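Local structure of lovastatin nonaketide synthase, polyketide synthase component (Aspergillus terreus, 7CPX) at residues G658-A663 / K816-N821; A651-S656 / Y798-A803. The protein builds the nonaketide backbone of lovastatin from malonyl-CoA, reducing and methylating the growing chain to give carrier-bound dihydromonacolin L. The protein carries 2 engineered substitutions. All coordinates share one frame; numbering follows the deposited sequence.

How the contacts relate
Both contacts are buried in the MAT domain, and their centres lie about 7 Å apart. Contact 2 belongs to the edge of the parallel sheet: backbone hydrogen bonds pair strand 648-652 with strand 797-798, and one serine hydroxyl extends the pairing past the strand ends. Segment 658-663 follows 651-656 almost at once, whereas 816-821 comes thirteen residues after Ala803; in contact 1 helices 657-665 and 815-820 meet through side chains, with a single hydrogen bond between them. The two are stitched together at Tyr817 OH, 2.6 Å from Ser799 OG, and at Asn821 ND2, 2.9 Å from Ser656 O, both probable hydrogen bonds. Cys662 of contact 1 packs on Val653 of contact 2.

Contact 1: G658-A663 / K816-N821; sequences GEIACA and KYWKDN
Glu659 and Tyr817 reach for each other from opposite directions, and Tyr817 OH donates a hydrogen bond to Glu659 OE2 at 2.5 Å. The carboxylate stands steeply to the phenol ring, their planes 77° apart, and the hydroxyl meets OE2 from above the carboxylate plane. Glu659 gets there by a bent chain: CG is anti to the backbone N (chi1 -157°), and the turn at chi2 lays the carboxylate between the Tyr817 and Trp818 rings. Its other oxygen, OE1, lies 3.9 Å from Trp818 CZ3. The phenol oxygen has a second partner in Ser799 OG, which helps to fix where it points.

The benzo-ring atoms CZ3 and CH2 of the indole carry the apolar part. Ile660 CG2 lies 3.8 Å from Trp818 CZ3, while Ala663 CB, one helical turn on from Glu659, reaches Trp818 CH2. Ile677 of helix 671-682 also packs on this indole. At the other end Asn821 runs across Ile660, with its ND2 3.4 Å from Ile660 CG1, and brings OD1 close to Glu659 CB; its amide nitrogen is hydrogen-bonded to Ser656 O.

The short helical segments run roughly antiparallel (143°), with axes 10.7 Å apart, a spacing bridged by these long side chains. This is helix-helix packing within the acyltransferase domain, involving the helix that follows a probable GxSxG nucleophile elbow.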
loop_
_atom_site.group_PDB
_atom_site.type_symbol
_atom_site.label_atom_id
_atom_site.label_comp_id
_atom_site.label_asym_id
_atom_site.label_seq_id
_atom_site.Cartn_x
_atom_site.Cartn_y
_atom_site.Cartn_z
ATOM N N GLY A 658 -66.516 -52.442 22.886
ATOM C CA GLY A 658 -65.073 -52.338 22.798
ATOM C C GLY A 658 -64.421 -53.693 22.639
ATOM O O GLY A 658 -63.335 -53.805 22.064
ATOM N N GLU A 659 -65.078 -54.735 23.145
ATOM C CA GLU A 659 -64.569 -56.085 22.945
ATOM C C GLU A 659 -64.918 -56.596 21.553
ATOM O O GLU A 659 -64.037 -57.037 20.807
ATOM C CB GLU A 659 -65.127 -57.020 24.021
ATOM C CG GLU A 659 -64.283 -58.264 24.270
ATOM C CD GLU A 659 -64.182 -59.165 23.054
ATOM O OE1 GLU A 659 -65.216 -59.392 22.393
ATOM O OE2 GLU A 659 -63.064 -59.634 22.755
ATOM N N ILE A 660 -66.196 -56.513 21.175
ATOM C CA ILE A 660 -66.646 -57.140 19.935
ATOM C C ILE A 660 -65.854 -56.594 18.754
ATOM O O ILE A 660 -65.261 -57.349 17.973
ATOM C CB ILE A 660 -68.158 -56.927 19.743
ATOM C CG1 ILE A 660 -68.938 -57.545 20.907
ATOM C CG2 ILE A 660 -68.611 -57.526 18.419
ATOM C CD1 ILE A 660 -70.409 -57.174 20.932
ATOM N N ALA A 661 -65.793 -55.266 18.636
ATOM C CA ALA A 661 -65.021 -54.668 17.555
ATOM C C ALA A 661 -63.562 -55.091 17.637
ATOM O O ALA A 661 -62.941 -55.412 16.616
ATOM C CB ALA A 661 -65.144 -53.145 17.600
ATOM N N CYS A 662 -63.004 -55.120 18.849
ATOM C CA CYS A 662 -61.619 -55.546 19.002
ATOM C C CYS A 662 -61.424 -56.959 18.473
ATOM O O CYS A 662 -60.372 -57.280 17.908
ATOM C CB CYS A 662 -61.200 -55.457 20.469
ATOM S SG CYS A 662 -59.443 -55.762 20.751
ATOM N N ALA A 663 -62.439 -57.815 18.628
ATOM C CA ALA A 663 -62.332 -59.171 18.102
ATOM C C ALA A 663 -62.100 -59.147 16.598
ATOM O O ALA A 663 -61.320 -59.947 16.069
ATOM C CB ALA A 663 -63.589 -59.970 18.441
ATOM N N LYS A 816 -68.954 -68.558 24.848
ATOM C CA LYS A 816 -68.838 -68.192 26.254
ATOM C C LYS A 816 -67.997 -66.937 26.435
ATOM O O LYS A 816 -68.223 -66.172 27.377
ATOM C CB LYS A 816 -68.246 -69.356 27.049
ATOM C CG LYS A 816 -69.112 -70.604 27.027
ATOM C CD LYS A 816 -68.521 -71.721 27.868
ATOM C CE LYS A 816 -69.411 -72.954 27.855
ATOM N NZ LYS A 816 -68.853 -74.061 28.676
ATOM N N TYR A 817 -67.030 -66.700 25.546
ATOM C CA TYR A 817 -66.266 -65.459 25.614
ATOM C C TYR A 817 -67.142 -64.254 25.291
ATOM O O TYR A 817 -67.071 -63.222 25.971
ATOM C CB TYR A 817 -65.073 -65.527 24.662
ATOM C CG TYR A 817 -64.227 -64.276 24.658
ATOM C CD1 TYR A 817 -63.706 -63.765 25.839
ATOM C CD2 TYR A 817 -63.942 -63.609 23.475
ATOM C CE1 TYR A 817 -62.931 -62.624 25.843
ATOM C CE2 TYR A 817 -63.166 -62.468 23.468
ATOM C CZ TYR A 817 -62.663 -61.979 24.656
ATOM O OH TYR A 817 -61.889 -60.841 24.659
ATOM N N TRP A 818 -67.981 -64.367 24.260
ATOM C CA TRP A 818 -68.886 -63.272 23.933
ATOM C C TRP A 818 -69.906 -63.052 25.043
ATOM O O TRP A 818 -70.391 -61.930 25.229
ATOM C CB TRP A 818 -69.586 -63.551 22.604
ATOM C CG TRP A 818 -68.634 -63.858 21.485
ATOM C CD1 TRP A 818 -68.196 -65.091 21.101
ATOM C CD2 TRP A 818 -68.003 -62.918 20.609
ATOM N NE1 TRP A 818 -67.331 -64.978 20.040
ATOM C CE2 TRP A 818 -67.195 -63.653 19.718
ATOM C CE3 TRP A 818 -68.041 -61.525 20.490
ATOM C CZ2 TRP A 818 -66.436 -63.044 18.722
ATOM C CZ3 TRP A 818 -67.286 -60.923 19.500
ATOM C CH2 TRP A 818 -66.493 -61.682 18.631
ATOM N N LYS A 819 -70.251 -64.110 25.782
ATOM C CA LYS A 819 -71.103 -63.940 26.957
ATOM C C LYS A 819 -70.358 -63.220 28.075
ATOM O O LYS A 819 -70.889 -62.285 28.689
ATOM C CB LYS A 819 -71.606 -65.302 27.434
ATOM C CG LYS A 819 -72.289 -65.278 28.793
ATOM C CD LYS A 819 -72.911 -66.623 29.123
ATOM C CE LYS A 819 -73.465 -66.644 30.538
ATOM N NZ LYS A 819 -74.102 -67.948 30.866
ATOM N N ASP A 820 -69.122 -63.640 28.354
ATOM C CA ASP A 820 -68.306 -62.966 29.354
ATOM C C ASP A 820 -68.077 -61.506 29.001
ATOM O O ASP A 820 -67.799 -60.698 29.894
ATOM C CB ASP A 820 -66.960 -63.679 29.497
ATOM C CG ASP A 820 -67.108 -65.120 29.941
ATOM O OD1 ASP A 820 -68.257 -65.562 30.156
ATOM O OD2 ASP A 820 -66.077 -65.810 30.075
ATOM N N ASN A 821 -68.179 -61.157 27.716
ATOM C CA ASN A 821 -68.032 -59.761 27.314
ATOM C C ASN A 821 -68.934 -58.856 28.142
ATOM O O ASN A 821 -68.535 -57.749 28.524
ATOM C CB ASN A 821 -68.346 -59.608 25.826
ATOM C CG ASN A 821 -68.214 -58.176 25.348
ATOM O OD1 ASN A 821 -67.459 -57.386 25.917
ATOM N ND2 ASN A 821 -68.954 -57.831 24.300
#

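Contact 2: A651-S656 / Y798-A803; sequences AVVGHS and YSSVDA
The Tyr798 ring meets Ala651 at its edge: Ala651 O lies in the ring plane, 3.6 Å from Tyr798 CD1. The same carbonyl accepts the backbone hydrogen bond of Tyr798 N at 2.9 Å, with the donor tilted 32° from the carbonyl plane. Tyr798 CG is anti to its carbonyl carbon (chi1 -59°), which turns the ring to this side; farther out, its hydroxyl is hydrogen-bonded to Thr838. On the sheet face that Tyr798 shares with Val652, Val652 CG2 approaches Tyr798 CB at 4.2 Å, and Ala835 of helix 828-838 covers both side chains.

The second rung is Val653 N to Tyr798 O, 3.3 Å and nearly along the C=O axis. Tyr798 O also receives a CA-H...O contact from Val652 CA, so a weak CA-H contact joins the N-H bond at the same carbonyl oxygen. Beyond the strands, Ser800 OG takes over, donating to Val653 O at 3.1 Å from well above the carbonyl plane. Val653 CG2 lies against Ser800, while CG1 lies by Tyr798 O. Ser799 OG, hydrogen-bonded to Tyr817 OH, also accepts from Asp802 N, an ST motif where segment 798-803 leaves the sheet.

Val652 and Tyr798 form a parallel bridge at the edge of a five-stranded parallel sheet. Strand 648-652 then runs into a tight turn through Gly654 and Ser656 before helix 657-665, consistent with the GxSxG nucleophile elbow of acyltransferase domains.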
loop_
_atom_site.group_PDB
_atom_site.type_symbol
_atom_site.label_atom_id
_atom_site.label_comp_id
_atom_site.label_asym_id
_atom_site.label_seq_id
_atom_site.Cartn_x
_atom_site.Cartn_y
_atom_site.Cartn_z
ATOM N N ALA A 651 -53.636 -55.231 19.638
ATOM C CA ALA A 651 -55.029 -55.108 20.045
ATOM C C ALA A 651 -55.217 -55.474 21.509
ATOM O O ALA A 651 -54.708 -56.495 21.980
ATOM C CB ALA A 651 -55.928 -55.992 19.176
ATOM N N VAL A 652 -55.958 -54.624 22.219
ATOM C CA VAL A 652 -56.445 -54.901 23.564
ATOM C C VAL A 652 -57.925 -54.551 23.597
ATOM O O VAL A 652 -58.321 -53.473 23.140
ATOM C CB VAL A 652 -55.676 -54.106 24.637
ATOM C CG1 VAL A 652 -56.452 -54.089 25.947
ATOM C CG2 VAL A 652 -54.299 -54.705 24.850
ATOM N N VAL A 653 -58.737 -55.454 24.132
ATOM C CA VAL A 653 -60.183 -55.274 24.115
ATOM C C VAL A 653 -60.591 -54.332 25.239
ATOM O O VAL A 653 -59.896 -54.192 26.253
ATOM C CB VAL A 653 -60.915 -56.627 24.236
ATOM C CG1 VAL A 653 -60.351 -57.663 23.259
ATOM C CG2 VAL A 653 -60.867 -57.133 25.663
ATOM N N GLY A 654 -61.737 -53.680 25.057
ATOM C CA GLY A 654 -62.318 -52.856 26.098
ATOM C C GLY A 654 -63.429 -53.583 26.823
ATOM O O GLY A 654 -63.210 -54.656 27.393
ATOM N N HIS A 655 -64.631 -53.011 26.805
ATOM C CA HIS A 655 -65.802 -53.631 27.404
ATOM C C HIS A 655 -66.986 -53.500 26.458
ATOM O O HIS A 655 -67.107 -52.517 25.722
ATOM C CB HIS A 655 -66.141 -52.996 28.760
ATOM C CG HIS A 655 -66.447 -51.533 28.684
ATOM N ND1 HIS A 655 -65.468 -50.563 28.744
ATOM C CD2 HIS A 655 -67.621 -50.872 28.554
ATOM C CE1 HIS A 655 -66.027 -49.370 28.654
ATOM N NE2 HIS A 655 -67.333 -49.529 28.538
ATOM N N SER A 656 -67.857 -54.507 26.481
ATOM C CA SER A 656 -69.074 -54.533 25.664
ATOM C C SER A 656 -68.662 -54.335 24.210
ATOM O O SER A 656 -67.908 -55.173 23.685
ATOM C CB SER A 656 -70.058 -53.506 26.224
ATOM O OG SER A 656 -71.261 -53.491 25.473
ATOM N N TYR A 798 -55.062 -59.231 22.770
ATOM C CA TYR A 798 -55.123 -59.620 24.173
ATOM C C TYR A 798 -56.512 -59.323 24.713
ATOM O O TYR A 798 -56.966 -58.175 24.668
ATOM C CB TYR A 798 -54.064 -58.880 24.994
ATOM C CG TYR A 798 -52.649 -59.135 24.529
ATOM C CD1 TYR A 798 -52.092 -58.389 23.499
ATOM C CD2 TYR A 798 -51.871 -60.122 25.117
ATOM C CE1 TYR A 798 -50.800 -58.619 23.071
ATOM C CE2 TYR A 798 -50.579 -60.358 24.695
ATOM C CZ TYR A 798 -50.047 -59.604 23.672
ATOM O OH TYR A 798 -48.759 -59.837 23.247
ATOM N N SER A 799 -57.182 -60.354 25.219
ATOM C CA SER A 799 -58.473 -60.170 25.862
ATOM C C SER A 799 -58.303 -59.543 27.241
ATOM O O SER A 799 -57.254 -59.659 27.881
ATOM C CB SER A 799 -59.200 -61.508 25.985
ATOM O OG SER A 799 -60.402 -61.367 26.724
ATOM N N SER A 800 -59.360 -58.873 27.695
ATOM C CA SER A 800 -59.389 -58.248 29.012
ATOM C C SER A 800 -60.644 -58.690 29.748
ATOM O O SER A 800 -60.652 -58.789 30.980
ATOM C CB SER A 800 -59.348 -56.725 28.891
ATOM O OG SER A 800 -60.594 -56.214 28.448
ATOM N N VAL A 801 -61.714 -58.952 28.993
ATOM C CA VAL A 801 -62.908 -59.560 29.573
ATOM C C VAL A 801 -62.534 -60.864 30.262
ATOM O O VAL A 801 -62.921 -61.122 31.408
ATOM C CB VAL A 801 -63.973 -59.775 28.483
ATOM C CG1 VAL A 801 -64.923 -60.900 28.862
ATOM C CG2 VAL A 801 -64.734 -58.481 28.229
ATOM N N ASP A 802 -61.775 -61.704 29.567
ATOM C CA ASP A 802 -61.094 -62.839 30.169
ATOM C C ASP A 802 -59.669 -62.401 30.478
ATOM O O ASP A 802 -58.946 -61.952 29.582
ATOM C CB ASP A 802 -61.103 -64.048 29.235
ATOM C CG ASP A 802 -60.417 -65.254 29.840
ATOM O OD1 ASP A 802 -61.010 -65.890 30.737
ATOM O OD2 ASP A 802 -59.284 -65.567 29.420
ATOM N N ALA A 803 -59.270 -62.523 31.745
ATOM C CA ALA A 803 -58.052 -61.868 32.204
ATOM C C ALA A 803 -56.839 -62.312 31.394
ATOM O O ALA A 803 -56.121 -61.484 30.822
ATOM C CB ALA A 803 -57.843 -62.153 33.692
#